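PDB 2NUH: periplasmic divalent cation tolerance protein from Xylella fastidiosa, which may bind copper or other divalent cations and contribute to metal tolerance, though its precise role remains undetermined. Local coordinates for residues Glu19-Ser22 against Arg23-Gln27; Ile60-Ala64 against Val65-Ala69. One frame throughout, in Å; residues are numbered along the deposited sequence.

Contact 1: Glu19-Ser22 against Arg23-Gln27; sequences EIIS and RVLVQ
Glu19 O receives the N-H of Arg23 at 2.8 Å, the shortest of four consecutive i to i+4 backbone bonds that carry this piece of alpha helix. Val24 N to Ile20 O and Leu25 N to Ile21 O follow, and Val26 N to Ser22 O, at 3.2 Å, is slightly longer. All four are fairly straight at hydrogen, 158° to 165°, as in a regular alpha helix. The carbonyl of Glu19 also has carbon packed against it: the Arg23 chain starts out beside its own backbone N (chi1 -69°), which brings CG of Arg23 to 3.1 Å from Glu19 O before the chain bends at chi3. On the buried side of the helix, the side chains of Ile21 and Leu25 lie side by side and point the same way. Ile21 CG2 is anti to the backbone N, and this branch does the touching, meeting Leu25 CD1 at 3.7 Å; Leu25 CG rests on the carbonyl oxygen of Ile21. On another side of the helix Ile20 CG2 and Val24 CG2 approach more loosely, at 4.4 Å. Ser22 turns its hydroxyl back along the helix, and OG of this buried residue is hydrogen-bonded to Ala18 O there. Ile21 and Leu25 face the protein interior: Ile21 packs on Leu58 of strand 50-63 and on Leu74 and Leu77 of helix 67-77, Leu25 on Leu30 and Ala31, and Ser22 sits against Val34 and Gln36 of strand 33-38. Helix 15-27 thus lies beside helix 67-77 on the antiparallel sheet of the ferredoxin-like CutA fold.

Contact 2: Ile60-Ala64 against Val65-Ala69; sequences IKTNA and VHVNA
A tight turn joins the end of strand 50-63 to the start of helix 67-77, and Asn63 is hydrogen-bonded to His66 across it. The amide oxygen of Asn63 takes the ring N-H of His66, OD1 to ND1 2.7 Å, in a bond that is nearly straight (165° at hydrogen). OD1 lies almost exactly in the imidazole plane and comes in at the ring edge, with the amide and ring planes 25° apart. Asn63 CG sits between its backbone N and carbonyl carbon (chi1 65°), which brings the amide round to the His66 side. There OD1 also accepts a weak bond from His66 N, while the main-chain partner of that nitrogen is Asn63 O, at 2.9 Å, with the donor well above the carbonyl plane. Thr62 OG1 comes in obliquely to the ring and lies 3.2 Å from His66 CB; its hydroxyl is hydrogen-bonded to Leu30 O. The methyls Thr62 CG2 and Val67 CG2 meet at 4.0 Å, their side chains at about a right angle. Further round the turn, Ala64 O accepts a weak bond from Val67 N and, at 2.8 Å, a bond from a water, which in turn accepts the N-H of Asn68 and so bridges to the first turn of the helix. Asn63 ND2 is hydrogen-bonded to Asn102 and Asp106, which fixes the amide from its other end. With OD1 accepting from ND1 and ND2 donating to the C-terminal region, the flip of the Asn63 amide is settled, and ND1 of His66 most probably carries a proton.

From the N terminus the chain makes strand 5-12, then helix 15-27, where contact 1 is a turn-to-turn contact that closes no loop. After strands 33-38 and 40-45 the chain runs along strand 50-63 to its end, where contact 2 makes the turn into helix 67-77. The two follow in series, neither nesting nor crossing, and their centres lie about 13 Å apart. They nevertheless touch: Leu25 CD1 of contact 1 meets Ile60 CD1 of contact 2 at 3.9 Å. This packs helix 15-27 on the strand that contact 2 leads out of, and Val24 also touches Arg73 and Leu77 of the helix it leads into.

Contact 1: Glu19-Ser22 against Arg23-Gln27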
ATOM      1  N   GLU A  19       8.694  -6.254  -0.470  1.00 12.76           N
ATOM      2  CA  GLU A  19       9.755  -5.617  -1.232  1.00 13.36           C
ATOM      3  C   GLU A  19       9.359  -5.512  -2.690  1.00 13.08           C
ATOM      4  O   GLU A  19       9.590  -4.489  -3.321  1.00 13.40           O
ATOM      5  CB  GLU A  19      11.052  -6.403  -1.083  1.00 13.92           C
ATOM      6  CG  GLU A  19      11.509  -6.481   0.366  1.00 19.86           C
ATOM      7  CD  GLU A  19      12.858  -7.146   0.558  1.00 25.72           C
ATOM      8  OE1 GLU A  19      13.235  -7.348   1.738  1.00 28.45           O
ATOM      9  OE2 GLU A  19      13.542  -7.457  -0.453  1.00 28.30           O
ATOM     10  N   ILE A  20       8.767  -6.575  -3.219  1.00 13.12           N
ATOM     11  CA  ILE A  20       8.342  -6.559  -4.615  1.00 13.57           C
ATOM     12  C   ILE A  20       7.330  -5.450  -4.824  1.00 13.22           C
ATOM     13  O   ILE A  20       7.457  -4.640  -5.732  1.00 14.31           O
ATOM     14  CB  ILE A  20       7.738  -7.904  -5.032  1.00 13.88           C
ATOM     15  CG1 ILE A  20       8.817  -8.987  -5.030  1.00 15.10           C
ATOM     16  CG2 ILE A  20       7.066  -7.816  -6.414  1.00 15.50           C
ATOM     17  CD1 ILE A  20       8.249 -10.374  -4.979  1.00 15.90           C
ATOM     18  N   ILE A  21       6.322  -5.403  -3.962  1.00 12.75           N
ATOM     19  CA  ILE A  21       5.267  -4.410  -4.126  1.00 12.86           C
ATOM     20  C   ILE A  21       5.825  -3.010  -3.965  1.00 12.75           C
ATOM     21  O   ILE A  21       5.518  -2.110  -4.752  1.00 13.08           O
ATOM     22  CB  ILE A  21       4.121  -4.670  -3.142  1.00 12.79           C
ATOM     23  CG1 ILE A  21       3.315  -5.880  -3.612  1.00 14.32           C
ATOM     24  CG2 ILE A  21       3.215  -3.436  -3.014  1.00 13.63           C
ATOM     25  CD1 ILE A  21       2.527  -6.557  -2.494  1.00 16.52           C
ATOM     26  N   SER A  22       6.638  -2.826  -2.936  1.00 12.60           N
ATOM     27  CA  SER A  22       7.207  -1.516  -2.670  1.00 12.77           C
ATOM     28  C   SER A  22       8.034  -1.040  -3.847  1.00 13.27           C
ATOM     29  O   SER A  22       7.873   0.095  -4.323  1.00 13.45           O
ATOM     30  CB  SER A  22       8.095  -1.586  -1.433  1.00 12.50           C
ATOM     31  OG  SER A  22       7.327  -1.841  -0.277  1.00 14.61           O
ATOM     32  N   ARG A  23       8.926  -1.905  -4.320  1.00 13.33           N
ATOM     33  CA  ARG A  23       9.829  -1.514  -5.379  1.00 14.83           C
ATOM     34  C   ARG A  23       9.073  -1.246  -6.664  1.00 13.85           C
ATOM     35  O   ARG A  23       9.325  -0.251  -7.340  1.00 14.66           O
ATOM     36  CB  ARG A  23      10.898  -2.579  -5.609  1.00 15.06           C
ATOM     37  CG  ARG A  23      11.901  -2.720  -4.484  1.00 18.17           C
ATOM     38  CD  ARG A  23      13.009  -3.723  -4.865  1.00 19.02           C
ATOM     39  NE  ARG A  23      13.513  -3.495  -6.226  1.00 25.05           N
ATOM     40  CZ  ARG A  23      13.269  -4.289  -7.268  1.00 29.02           C
ATOM     41  NH1 ARG A  23      13.760  -4.002  -8.469  1.00 28.75           N
ATOM     42  NH2 ARG A  23      12.540  -5.383  -7.118  1.00 30.99           N
ATOM     43  N   VAL A  24       8.137  -2.123  -7.000  1.00 13.17           N
ATOM     44  CA  VAL A  24       7.428  -1.962  -8.266  1.00 13.12           C
ATOM     45  C   VAL A  24       6.548  -0.724  -8.265  1.00 12.75           C
ATOM     46  O   VAL A  24       6.523   0.025  -9.220  1.00 12.55           O
ATOM     47  CB  VAL A  24       6.609  -3.200  -8.641  1.00 13.52           C
ATOM     48  CG1 VAL A  24       5.694  -2.897  -9.825  1.00 14.78           C
ATOM     49  CG2 VAL A  24       7.555  -4.336  -8.996  1.00 14.64           C
ATOM     50  N   LEU A  25       5.820  -0.503  -7.174  1.00 11.89           N
ATOM     51  CA  LEU A  25       4.950   0.664  -7.147  1.00 11.93           C
ATOM     52  C   LEU A  25       5.743   1.958  -7.279  1.00 11.53           C
ATOM     53  O   LEU A  25       5.289   2.889  -7.934  1.00 12.13           O
ATOM     54  CB  LEU A  25       4.127   0.699  -5.865  1.00 11.99           C
ATOM     55  CG  LEU A  25       3.036  -0.367  -5.783  1.00 13.27           C
ATOM     56  CD1 LEU A  25       2.230  -0.178  -4.500  1.00 13.05           C
ATOM     57  CD2 LEU A  25       2.117  -0.314  -6.999  1.00 14.90           C
ATOM     58  N   VAL A  26       6.913   2.010  -6.651  1.00 12.25           N
ATOM     59  CA  VAL A  26       7.749   3.203  -6.739  1.00 12.75           C
ATOM     60  C   VAL A  26       8.390   3.278  -8.122  1.00 13.08           C
ATOM     61  O   VAL A  26       8.370   4.328  -8.757  1.00 14.23           O
ATOM     62  CB  VAL A  26       8.817   3.233  -5.628  1.00 12.44           C
ATOM     63  CG1 VAL A  26       9.787   4.397  -5.834  1.00 14.47           C
ATOM     64  CG2 VAL A  26       8.151   3.339  -4.267  1.00 13.24           C
ATOM     65  N   GLN A  27       8.904   2.154  -8.612  1.00 13.91           N
ATOM     66  CA  GLN A  27       9.583   2.151  -9.901  1.00 14.93           C
ATOM     67  C   GLN A  27       8.648   2.573 -11.003  1.00 14.82           C
ATOM     68  O   GLN A  27       9.036   3.316 -11.906  1.00 15.09           O
ATOM     69  CB  GLN A  27      10.068   0.752 -10.226  1.00 15.90           C
ATOM     70  CG  GLN A  27      11.359   0.418  -9.594  1.00 19.38           C
ATOM     71  CD  GLN A  27      11.635  -1.063  -9.604  1.00 22.69           C
ATOM     72  OE1 GLN A  27      10.727  -1.882  -9.791  1.00 24.73           O
ATOM     73  NE2 GLN A  27      12.893  -1.420  -9.399  1.00 25.24           N
TER

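Contact 2: Ile60-Ala64 against Val65-Ala69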
ATOM      1  N   ILE A  60       1.244   2.946   1.629  1.00 11.18           N
ATOM      2  CA  ILE A  60       1.614   3.362   0.292  1.00 11.64           C
ATOM      3  C   ILE A  60       1.189   4.796   0.117  1.00 11.75           C
ATOM      4  O   ILE A  60       0.025   5.119   0.306  1.00 12.20           O
ATOM      5  CB  ILE A  60       0.904   2.485  -0.729  1.00 12.11           C
ATOM      6  CG1 ILE A  60       1.384   1.052  -0.575  1.00 11.54           C
ATOM      7  CG2 ILE A  60       1.182   2.959  -2.137  1.00 12.91           C
ATOM      8  CD1 ILE A  60       0.394   0.031  -1.083  1.00 12.13           C
ATOM      9  N   LYS A  61       2.128   5.663  -0.253  1.00 12.07           N
ATOM     10  CA  LYS A  61       1.809   7.074  -0.411  1.00 12.46           C
ATOM     11  C   LYS A  61       1.690   7.372  -1.891  1.00 11.87           C
ATOM     12  O   LYS A  61       2.618   7.165  -2.653  1.00 12.23           O
ATOM     13  CB  LYS A  61       2.902   7.945   0.205  1.00 13.54           C
ATOM     14  CG  LYS A  61       2.732   8.244   1.690  1.00 17.97           C
ATOM     15  CD  LYS A  61       3.101   7.081   2.573  1.00 22.91           C
ATOM     16  CE  LYS A  61       4.599   6.945   2.727  1.00 24.68           C
ATOM     17  NZ  LYS A  61       4.935   5.720   3.478  1.00 26.61           N
ATOM     18  N   THR A  62       0.540   7.873  -2.298  1.00 12.03           N
ATOM     19  CA  THR A  62       0.313   8.120  -3.701  1.00 12.74           C
ATOM     20  C   THR A  62      -0.616   9.313  -3.813  1.00 13.04           C
ATOM     21  O   THR A  62      -0.823  10.018  -2.839  1.00 12.31           O
ATOM     22  CB  THR A  62      -0.227   6.849  -4.402  1.00 13.69           C
ATOM     23  OG1 THR A  62      -0.281   7.063  -5.820  1.00 15.03           O
ATOM     24  CG2 THR A  62      -1.586   6.441  -3.872  1.00 13.46           C
ATOM     25  N   ASN A  63      -1.159   9.555  -4.992  1.00 13.62           N
ATOM     26  CA  ASN A  63      -2.137  10.613  -5.136  1.00 13.85           C
ATOM     27  C   ASN A  63      -3.390  10.109  -5.811  1.00 13.40           C
ATOM     28  O   ASN A  63      -3.441   8.968  -6.262  1.00 13.31           O
ATOM     29  CB  ASN A  63      -1.537  11.840  -5.847  1.00 14.27           C
ATOM     30  CG  ASN A  63      -1.142  11.564  -7.279  1.00 15.28           C
ATOM     31  OD1 ASN A  63      -1.494  10.529  -7.836  1.00 15.00           O
ATOM     32  ND2 ASN A  63      -0.406  12.490  -7.886  1.00 16.26           N
ATOM     33  N   ALA A  64      -4.399  10.966  -5.885  1.00 13.92           N
ATOM     34  CA  ALA A  64      -5.710  10.570  -6.348  1.00 14.11           C
ATOM     35  C   ALA A  64      -5.629   9.955  -7.722  1.00 14.77           C
ATOM     36  O   ALA A  64      -6.277   8.950  -7.984  1.00 15.30           O
ATOM     37  CB  ALA A  64      -6.652  11.773  -6.376  1.00 14.47           C
ATOM     38  N   VAL A  65      -4.837  10.554  -8.606  1.00 14.95           N
ATOM     39  CA  VAL A  65      -4.841  10.078  -9.985  1.00 15.16           C
ATOM     40  C   VAL A  65      -4.149   8.729 -10.118  1.00 14.68           C
ATOM     41  O   VAL A  65      -4.300   8.061 -11.138  1.00 15.28           O
ATOM     42  CB  VAL A  65      -4.303  11.109 -10.999  1.00 16.16           C
ATOM     43  CG1 VAL A  65      -5.140  12.383 -10.942  1.00 16.68           C
ATOM     44  CG2 VAL A  65      -2.832  11.388 -10.799  1.00 17.73           C
ATOM     45  N   HIS A  66      -3.413   8.317  -9.088  1.00 13.25           N
ATOM     46  CA  HIS A  66      -2.735   7.019  -9.138  1.00 12.54           C
ATOM     47  C   HIS A  66      -3.299   5.974  -8.202  1.00 12.24           C
ATOM     48  O   HIS A  66      -2.826   4.847  -8.204  1.00 11.70           O
ATOM     49  CB  HIS A  66      -1.243   7.160  -8.840  1.00 12.85           C
ATOM     50  CG  HIS A  66      -0.496   7.894  -9.896  1.00 13.58           C
ATOM     51  ND1 HIS A  66      -0.374   9.266  -9.896  1.00 13.78           N
ATOM     52  CD2 HIS A  66       0.162   7.454 -10.993  1.00 15.46           C
ATOM     53  CE1 HIS A  66       0.325   9.642 -10.953  1.00 16.16           C
ATOM     54  NE2 HIS A  66       0.667   8.561 -11.632  1.00 17.22           N
ATOM     55  N   VAL A  67      -4.288   6.339  -7.392  1.00 11.73           N
ATOM     56  CA  VAL A  67      -4.822   5.398  -6.417  1.00 12.35           C
ATOM     57  C   VAL A  67      -5.264   4.087  -7.054  1.00 11.61           C
ATOM     58  O   VAL A  67      -4.866   3.013  -6.602  1.00 12.40           O
ATOM     59  CB  VAL A  67      -5.982   6.009  -5.622  1.00 12.74           C
ATOM     60  CG1 VAL A  67      -6.769   4.933  -4.880  1.00 14.55           C
ATOM     61  CG2 VAL A  67      -5.449   7.032  -4.651  1.00 14.65           C
ATOM     62  N   ASN A  68      -6.080   4.161  -8.103  1.00 11.35           N
ATOM     63  CA  ASN A  68      -6.601   2.948  -8.697  1.00 10.72           C
ATOM     64  C   ASN A  68      -5.489   2.132  -9.298  1.00 10.93           C
ATOM     65  O   ASN A  68      -5.475   0.925  -9.145  1.00 11.44           O
ATOM     66  CB  ASN A  68      -7.622   3.268  -9.772  1.00 10.91           C
ATOM     67  CG  ASN A  68      -8.874   3.871  -9.210  1.00 11.91           C
ATOM     68  OD1 ASN A  68      -9.020   4.016  -7.994  1.00 12.19           O
ATOM     69  ND2 ASN A  68      -9.783   4.254 -10.089  1.00 12.76           N
ATOM     70  N   ALA A  69      -4.563   2.790  -9.986  1.00 10.50           N
ATOM     71  CA  ALA A  69      -3.465   2.064 -10.606  1.00 10.87           C
ATOM     72  C   ALA A  69      -2.575   1.401  -9.565  1.00 10.82           C
ATOM     73  O   ALA A  69      -2.099   0.287  -9.752  1.00 11.35           O
ATOM     74  CB  ALA A  69      -2.647   2.984 -11.478  1.00 11.75           C
TER
HETATM   75  O   HOH W   1      -6.985   6.637  -9.404  1.00 15.96           O